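Local coordinates for monosaccharide ABC transporter substrate-binding protein, CUT2 family (Bradyrhizobium sp., PDB 4YHS) that probably captures a monosaccharide or related small solute in the periplasm and delivers it to an ABC importer of the CUT2 family, at residues K60-F65 and E110-S115; Y78-E83 and V89-V94. All coordinates share one frame; numbering follows the deposited sequence.

Interaction 1. Residues K60-F65 and E110-S115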
ATOM      1  N   LYS A  60      10.942  12.220  20.243  1.00 20.89           N
ATOM      2  CA  LYS A  60      11.000  10.760  20.262  1.00 25.05           C
ATOM      3  C   LYS A  60       9.731  10.126  19.701  1.00 18.71           C
ATOM      4  O   LYS A  60       8.638  10.381  20.202  1.00 19.90           O
ATOM      5  CB  LYS A  60      11.206  10.255  21.685  1.00 28.42           C
ATOM      6  CG  LYS A  60      12.603  10.502  22.252  1.00 34.66           C
ATOM      7  CD  LYS A  60      12.827   9.748  23.591  1.00 51.89           C
ATOM      8  CE  LYS A  60      12.700   8.212  23.495  1.00 58.76           C
ATOM      9  NZ  LYS A  60      13.986   7.521  23.158  1.00 57.80           N
ATOM     10  N   LEU A  61       9.887   9.286  18.679  1.00 20.58           N
ATOM     11  CA  LEU A  61       8.754   8.646  18.020  1.00 16.75           C
ATOM     12  C   LEU A  61       8.856   7.150  18.190  1.00 24.56           C
ATOM     13  O   LEU A  61       9.829   6.544  17.737  1.00 24.75           O
ATOM     14  CB  LEU A  61       8.710   8.952  16.517  1.00 20.67           C
ATOM     15  CG  LEU A  61       8.718  10.430  16.102  1.00 20.90           C
ATOM     16  CD1 LEU A  61       8.619  10.553  14.600  1.00 20.37           C
ATOM     17  CD2 LEU A  61       7.613  11.208  16.791  1.00 22.94           C
ATOM     18  N   CYS A  62       7.864   6.559  18.840  1.00 17.10           N
ATOM     19  CA  CYS A  62       7.784   5.097  18.914  1.00 18.60           C
ATOM     20  C   CYS A  62       7.050   4.627  17.672  1.00 22.89           C
ATOM     21  O   CYS A  62       5.960   5.140  17.373  1.00 19.16           O
ATOM     22  CB  CYS A  62       7.074   4.636  20.191  1.00 21.19           C
ATOM     23  SG  CYS A  62       6.681   2.878  20.176  1.00 22.84           S
ATOM     24  N   VAL A  63       7.641   3.684  16.930  1.00 17.37           N
ATOM     25  CA  VAL A  63       7.015   3.171  15.713  1.00 15.48           C
ATOM     26  C   VAL A  63       6.821   1.667  15.894  1.00 18.43           C
ATOM     27  O   VAL A  63       7.785   0.937  16.100  1.00 16.23           O
ATOM     28  CB  VAL A  63       7.848   3.463  14.442  1.00 16.56           C
ATOM     29  CG1 VAL A  63       7.049   3.057  13.184  1.00 15.72           C
ATOM     30  CG2 VAL A  63       8.198   4.938  14.389  1.00 15.59           C
ATOM     31  N   SER A  64       5.567   1.224  15.793  1.00 18.14           N
ATOM     32  CA  SER A  64       5.183  -0.185  15.991  1.00 15.19           C
ATOM     33  C   SER A  64       4.679  -0.816  14.691  1.00 16.46           C
ATOM     34  O   SER A  64       3.681  -0.367  14.107  1.00 16.32           O
ATOM     35  CB  SER A  64       4.113  -0.264  17.088  1.00 16.41           C
ATOM     36  OG  SER A  64       3.505  -1.542  17.170  1.00 17.49           O
ATOM     37  N   PHE A  65       5.425  -1.812  14.215  1.00 14.64           N
ATOM     38  CA  PHE A  65       5.145  -2.503  12.962  1.00 15.62           C
ATOM     39  C   PHE A  65       4.557  -3.869  13.250  1.00 13.56           C
ATOM     40  O   PHE A  65       4.842  -4.461  14.302  1.00 17.55           O
ATOM     41  CB  PHE A  65       6.423  -2.693  12.152  1.00 18.88           C
ATOM     42  CG  PHE A  65       6.747  -1.565  11.187  1.00 13.38           C
ATOM     43  CD1 PHE A  65       6.270  -0.297  11.361  1.00 12.56           C
ATOM     44  CD2 PHE A  65       7.567  -1.827  10.085  1.00 20.55           C
ATOM     45  CE1 PHE A  65       6.608   0.718  10.422  1.00 15.18           C
ATOM     46  CE2 PHE A  65       7.903  -0.854   9.183  1.00 15.36           C
ATOM     47  CZ  PHE A  65       7.436   0.404   9.330  1.00 12.32           C
ATOM     48  N   GLU A 110       2.793  -0.711  24.794  1.00 23.92           N
ATOM     49  CA  GLU A 110       2.736  -0.371  26.215  1.00 21.22           C
ATOM     50  C   GLU A 110       4.146  -0.069  26.729  1.00 21.17           C
ATOM     51  O   GLU A 110       4.369   0.906  27.450  1.00 25.57           O
ATOM     52  CB  GLU A 110       2.127  -1.497  27.034  1.00 25.13           C
ATOM     53  CG  GLU A 110       0.631  -1.633  26.908  1.00 30.38           C
ATOM     54  CD  GLU A 110       0.084  -2.821  27.653  1.00 36.18           C
ATOM     55  OE1 GLU A 110       0.783  -3.861  27.765  1.00 32.52           O
ATOM     56  OE2 GLU A 110      -1.053  -2.701  28.137  1.00 37.74           O
ATOM     57  N   ASP A 111       5.088  -0.922  26.340  1.00 20.85           N
ATOM     58  CA  ASP A 111       6.458  -0.781  26.809  1.00 22.25           C
ATOM     59  C   ASP A 111       7.122   0.487  26.256  1.00 20.86           C
ATOM     60  O   ASP A 111       7.855   1.151  26.997  1.00 23.51           O
ATOM     61  CB  ASP A 111       7.269  -2.020  26.436  1.00 23.80           C
ATOM     62  CG  ASP A 111       6.838  -3.265  27.202  1.00 26.94           C
ATOM     63  OD1 ASP A 111       6.056  -3.177  28.176  1.00 29.36           O
ATOM     64  OD2 ASP A 111       7.316  -4.345  26.833  1.00 24.87           O
ATOM     65  N   CYS A 112       6.883   0.855  25.002  1.00 19.97           N
ATOM     66  CA  CYS A 112       7.623   2.004  24.447  1.00 19.83           C
ATOM     67  C   CYS A 112       7.040   3.263  25.089  1.00 24.35           C
ATOM     68  O   CYS A 112       7.770   4.228  25.335  1.00 27.03           O
ATOM     69  CB  CYS A 112       7.609   2.056  22.906  1.00 30.79           C
ATOM     70  SG  CYS A 112       6.108   2.585  22.102  1.00 30.57           S
ATOM     71  N   VAL A 113       5.754   3.236  25.426  1.00 24.38           N
ATOM     72  CA  VAL A 113       5.144   4.379  26.112  1.00 22.99           C
ATOM     73  C   VAL A 113       5.634   4.486  27.566  1.00 22.67           C
ATOM     74  O   VAL A 113       5.906   5.586  28.068  1.00 23.77           O
ATOM     75  CB  VAL A 113       3.616   4.299  26.099  1.00 25.24           C
ATOM     76  CG1 VAL A 113       3.023   5.448  26.950  1.00 23.82           C
ATOM     77  CG2 VAL A 113       3.125   4.365  24.657  1.00 20.06           C
ATOM     78  N   ALA A 114       5.729   3.352  28.254  1.00 23.06           N
ATOM     79  CA  ALA A 114       6.198   3.353  29.641  1.00 24.79           C
ATOM     80  C   ALA A 114       7.659   3.805  29.721  1.00 25.20           C
ATOM     81  O   ALA A 114       8.065   4.482  30.658  1.00 26.63           O
ATOM     82  CB  ALA A 114       6.035   1.979  30.258  1.00 26.14           C
ATOM     83  N   SER A 115       8.436   3.465  28.704  1.00 24.08           N
ATOM     84  CA  SER A 115       9.845   3.844  28.685  1.00 30.75           C
ATOM     85  C   SER A 115      10.024   5.336  28.444  1.00 25.98           C
ATOM     86  O   SER A 115      11.029   5.925  28.851  1.00 26.31           O
ATOM     87  CB  SER A 115      10.592   3.047  27.616  1.00 30.40           C
ATOM     88  OG  SER A 115      10.791   1.718  28.060  1.00 34.82           O
TER

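Interaction 2. Residues Y78-E83 and V89-V94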
ATOM      1  N   TYR A  78      11.875   2.081   5.563  1.00 14.59           N
ATOM      2  CA  TYR A  78      12.761   3.016   4.885  1.00 12.08           C
ATOM      3  C   TYR A  78      12.219   4.445   4.956  1.00 14.49           C
ATOM      4  O   TYR A  78      12.954   5.357   5.274  1.00 14.02           O
ATOM      5  CB  TYR A  78      12.951   2.576   3.425  1.00 15.91           C
ATOM      6  CG  TYR A  78      13.780   3.522   2.595  1.00 16.31           C
ATOM      7  CD1 TYR A  78      15.180   3.496   2.654  1.00 14.65           C
ATOM      8  CD2 TYR A  78      13.176   4.420   1.731  1.00 21.49           C
ATOM      9  CE1 TYR A  78      15.936   4.366   1.896  1.00 20.41           C
ATOM     10  CE2 TYR A  78      13.924   5.279   0.957  1.00 16.76           C
ATOM     11  CZ  TYR A  78      15.302   5.262   1.051  1.00 19.07           C
ATOM     12  OH  TYR A  78      16.072   6.116   0.277  1.00 23.47           O
ATOM     13  N   GLY A  79      10.926   4.622   4.692  1.00 12.98           N
ATOM     14  CA  GLY A  79      10.284   5.926   4.732  1.00 15.51           C
ATOM     15  C   GLY A  79      10.332   6.522   6.123  1.00 16.42           C
ATOM     16  O   GLY A  79      10.702   7.672   6.296  1.00 13.58           O
ATOM     17  N   VAL A  80       9.952   5.732   7.116  1.00 14.36           N
ATOM     18  CA  VAL A  80       9.948   6.250   8.494  1.00 13.01           C
ATOM     19  C   VAL A  80      11.366   6.618   8.932  1.00 14.71           C
ATOM     20  O   VAL A  80      11.553   7.680   9.549  1.00 16.37           O
ATOM     21  CB  VAL A  80       9.305   5.236   9.479  1.00 16.46           C
ATOM     22  CG1 VAL A  80       9.387   5.753  10.894  1.00 20.79           C
ATOM     23  CG2 VAL A  80       7.846   5.037   9.135  1.00 21.55           C
ATOM     24  N   ALA A  81      12.355   5.786   8.595  1.00 15.76           N
ATOM     25  CA  ALA A  81      13.736   6.018   9.053  1.00 19.69           C
ATOM     26  C   ALA A  81      14.317   7.231   8.351  1.00 18.93           C
ATOM     27  O   ALA A  81      14.994   8.055   8.968  1.00 18.38           O
ATOM     28  CB  ALA A  81      14.631   4.822   8.809  1.00 14.29           C
ATOM     29  N   GLU A  82      14.061   7.324   7.049  1.00 15.57           N
ATOM     30  CA  GLU A  82      14.658   8.397   6.273  1.00 15.97           C
ATOM     31  C   GLU A  82      13.971   9.733   6.604  1.00 18.53           C
ATOM     32  O   GLU A  82      14.638  10.769   6.711  1.00 19.84           O
ATOM     33  CB  GLU A  82      14.572   8.082   4.774  1.00 14.89           C
ATOM     34  CG  GLU A  82      15.493   6.983   4.304  1.00 19.21           C
ATOM     35  CD  GLU A  82      16.957   7.402   4.391  1.00 24.27           C
ATOM     36  OE1 GLU A  82      17.314   8.471   3.852  1.00 29.35           O
ATOM     37  OE2 GLU A  82      17.728   6.684   5.041  1.00 20.36           O
ATOM     38  N   GLU A  83      12.663   9.722   6.842  1.00 15.95           N
ATOM     39  CA  GLU A  83      11.987  10.981   7.162  1.00 15.63           C
ATOM     40  C   GLU A  83      12.370  11.417   8.584  1.00 16.72           C
ATOM     41  O   GLU A  83      12.578  12.596   8.836  1.00 19.87           O
ATOM     42  CB  GLU A  83      10.473  10.862   6.997  1.00 13.89           C
ATOM     43  CG  GLU A  83       9.731  12.224   7.093  1.00 15.16           C
ATOM     44  CD  GLU A  83       9.993  13.111   5.888  1.00 19.61           C
ATOM     45  OE1 GLU A  83      10.864  12.794   5.038  1.00 20.05           O
ATOM     46  OE2 GLU A  83       9.312  14.131   5.781  1.00 19.76           O
ATOM     47  N   VAL A  89      14.637  13.880  14.001  1.00 18.39           N
ATOM     48  CA  VAL A  89      13.940  13.335  15.168  1.00 24.31           C
ATOM     49  C   VAL A  89      14.444  11.918  15.410  1.00 23.65           C
ATOM     50  O   VAL A  89      15.140  11.363  14.568  1.00 22.79           O
ATOM     51  CB  VAL A  89      12.395  13.384  14.992  1.00 19.11           C
ATOM     52  CG1 VAL A  89      11.930  14.841  14.923  1.00 25.71           C
ATOM     53  CG2 VAL A  89      11.935  12.582  13.769  1.00 18.30           C
ATOM     54  N   LYS A  90      14.113  11.368  16.574  1.00 21.87           N
ATOM     55  CA  LYS A  90      14.596  10.056  17.012  1.00 20.23           C
ATOM     56  C   LYS A  90      13.512   9.021  16.932  1.00 27.54           C
ATOM     57  O   LYS A  90      12.533   9.079  17.671  1.00 34.12           O
ATOM     58  CB  LYS A  90      15.102  10.092  18.460  1.00 22.03           C
ATOM     59  CG  LYS A  90      16.154  11.158  18.790  1.00 52.88           C
ATOM     60  CD  LYS A  90      16.651  11.005  20.248  1.00 60.77           C
ATOM     61  CE  LYS A  90      16.698  12.336  21.025  1.00 63.04           C
ATOM     62  NZ  LYS A  90      15.367  12.777  21.576  1.00 58.14           N
HETATM   63  N   MSE A  91      13.708   8.063  16.042  1.00 27.37           N
HETATM   64  CA  MSE A  91      12.777   6.963  15.863  1.00 24.26           C
HETATM   65  C   MSE A  91      13.246   5.772  16.685  1.00 26.72           C
HETATM   66  O   MSE A  91      14.433   5.492  16.743  1.00 24.36           O
HETATM   67  CB  MSE A  91      12.679   6.574  14.379  1.00 20.16           C
HETATM   68  CG  MSE A  91      12.140   5.138  14.152  1.00 36.23           C
HETATM   69 SE   MSE A  91      12.370   4.563  12.350  1.00 47.98          SE
HETATM   70  CE  MSE A  91      14.223   3.991  12.585  1.00 29.74           C
ATOM     71  N   ASN A  92      12.306   5.089  17.329  1.00 21.09           N
ATOM     72  CA  ASN A  92      12.575   3.811  17.996  1.00 23.19           C
ATOM     73  C   ASN A  92      11.543   2.856  17.412  1.00 17.78           C
ATOM     74  O   ASN A  92      10.355   2.975  17.718  1.00 20.02           O
ATOM     75  CB  ASN A  92      12.469   3.953  19.527  1.00 32.49           C
ATOM     76  CG  ASN A  92      12.088   2.662  20.225  1.00 51.85           C
ATOM     77  OD1 ASN A  92      12.673   1.605  19.981  1.00 54.18           O
ATOM     78  ND2 ASN A  92      11.102   2.746  21.118  1.00 63.18           N
ATOM     79  N   LEU A  93      11.965   1.972  16.502  1.00 21.47           N
ATOM     80  CA  LEU A  93      11.005   1.107  15.820  1.00 15.98           C
ATOM     81  C   LEU A  93      11.079  -0.296  16.391  1.00 18.35           C
ATOM     82  O   LEU A  93      12.178  -0.807  16.634  1.00 19.91           O
ATOM     83  CB  LEU A  93      11.260   1.060  14.317  1.00 15.79           C
ATOM     84  CG  LEU A  93      10.213   0.323  13.456  1.00 19.33           C
ATOM     85  CD1 LEU A  93      10.096   0.985  12.097  1.00 21.69           C
ATOM     86  CD2 LEU A  93      10.571  -1.168  13.279  1.00 18.74           C
ATOM     87  N   VAL A  94       9.902  -0.862  16.662  1.00 21.04           N
ATOM     88  CA  VAL A  94       9.734  -2.225  17.136  1.00 24.31           C
ATOM     89  C   VAL A  94       8.764  -2.951  16.184  1.00 20.79           C
ATOM     90  O   VAL A  94       7.919  -2.314  15.541  1.00 18.84           O
ATOM     91  CB  VAL A  94       9.225  -2.252  18.608  1.00 24.31           C
ATOM     92  CG1 VAL A  94      10.288  -1.620  19.516  1.00 22.96           C
ATOM     93  CG2 VAL A  94       7.889  -1.522  18.751  1.00 23.62           C
TER

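Interaction 1. Residues K60-F65 and E110-S115
Cys62 carries its SG trans to the backbone N (chi1 169°), while Cys112 turns its SG in between its own N and carbonyl carbon (chi1 75°), and these two rotations bring the sulfurs within covalent distance. The result is a disulfide, with Cys62 SG and Cys112 SG 2.0 Å apart. The torsion about the S-S bond is -93°, close to the perpendicular twist at which the sulfur lone pairs repel each other least, so the S-S torsion itself is relaxed. That twist turns the two methylene carbons away from each other, with Cys62 CB and Cys112 CB 3.8 Å apart. Cys62 CB is 3.0 Å from Cys112 SG, and Cys112 CB is as far from Cys62 SG; the backbones stay separated by 6.3 Å between Cys62 CA and Cys112 CA. The bridge joins strand 60-65, the first parallel strand of one α/β lobe in this periplasmic binding protein fold, to helix 102-115, which packs on the sheet face opposite helix 71-87. Alternation along the strand explains the position: Cys62 points at helix 102-115, whereas Val63 points away from it and packs on Val80 of helix 71-87. Cysteine suits this place because its short side chain is apolar and can be fixed covalently in a buried layer; both residues of the bridge are shielded from solvent. On the helix, the turn that contains Cys112 is closed by the backbone bond from Ala114 N to Glu110 O at 2.9 Å. Val113 is directed away from the strand and rests on Lys140 and Ile142, adding an apolar contact on another flank of the helix. Within the sheet, Cys62 shares backbone hydrogen bonds with Ala119 and Ile121 of the adjoining strand 119-122.

Interaction 2. Residues Y78-E83 and V89-V94
This is a buried, purely apolar contact between helix 71-87 and strand 90-95, the last two elements of a beta-alpha-beta crossover that begins with strand 60-65. The helix lies across one face of the parallel sheet, and a short turn returns the chain to the strand next to the one it left. The contact is carried by Met91, present here as selenomethionine, whose side chain rises from the strand toward the helix. Its CG stands opposite the backbone N (chi1 159°) and the next torsion is also extended, so the selenium is carried well out from the sheet before the chain bends at chi3 (83°) and lays the terminal methyl against the helix. A long, flexible, unbranched side chain suits this place, since it spans the 6.9 Å between Ala81 CA and Met91 CA and can fold its end over a small residue. Ala81 is that small residue: without a bulky side chain, it lets Met91 SE come within 3.9 Å of Ala81 CA. Val80, one position earlier, meets the Met91 side chain at about a right angle, and its branched, rigid shape also fills space against Val307 of helix 299-314. Farther along the helix, the buried carboxylate of Glu83 is satisfied by salt bridges to Arg86 and Arg304 and by a hydrogen bond from Trp26. Val80 CG1 touches Met91 SE at 3.5 Å, and one residue on, Ala81 CB lies 3.9 Å from Met91 CE.

Overall arrangement
From the N-terminal side, the chain enters strand 60-65, passes through helix 71-87 and comes back along strand 90-95. Interaction 2 closes the short return from helix 71-87 to strand 90-95, with five residues between its segments. The chain then continues into helix 102-115, where interaction 1 closes a wider loop back to strand 60-65, so the shorter loop lies wholly within the longer one. Strands 60-65 and 90-95 are parallel neighbours, joined by probable hydrogen bonds from Leu61 N to Lys90 O and from Val94 N to Val63 O. Together the contacts fasten one helix to each face of the sheet in the same lobe: a covalent tie on one, side-chain packing on the other.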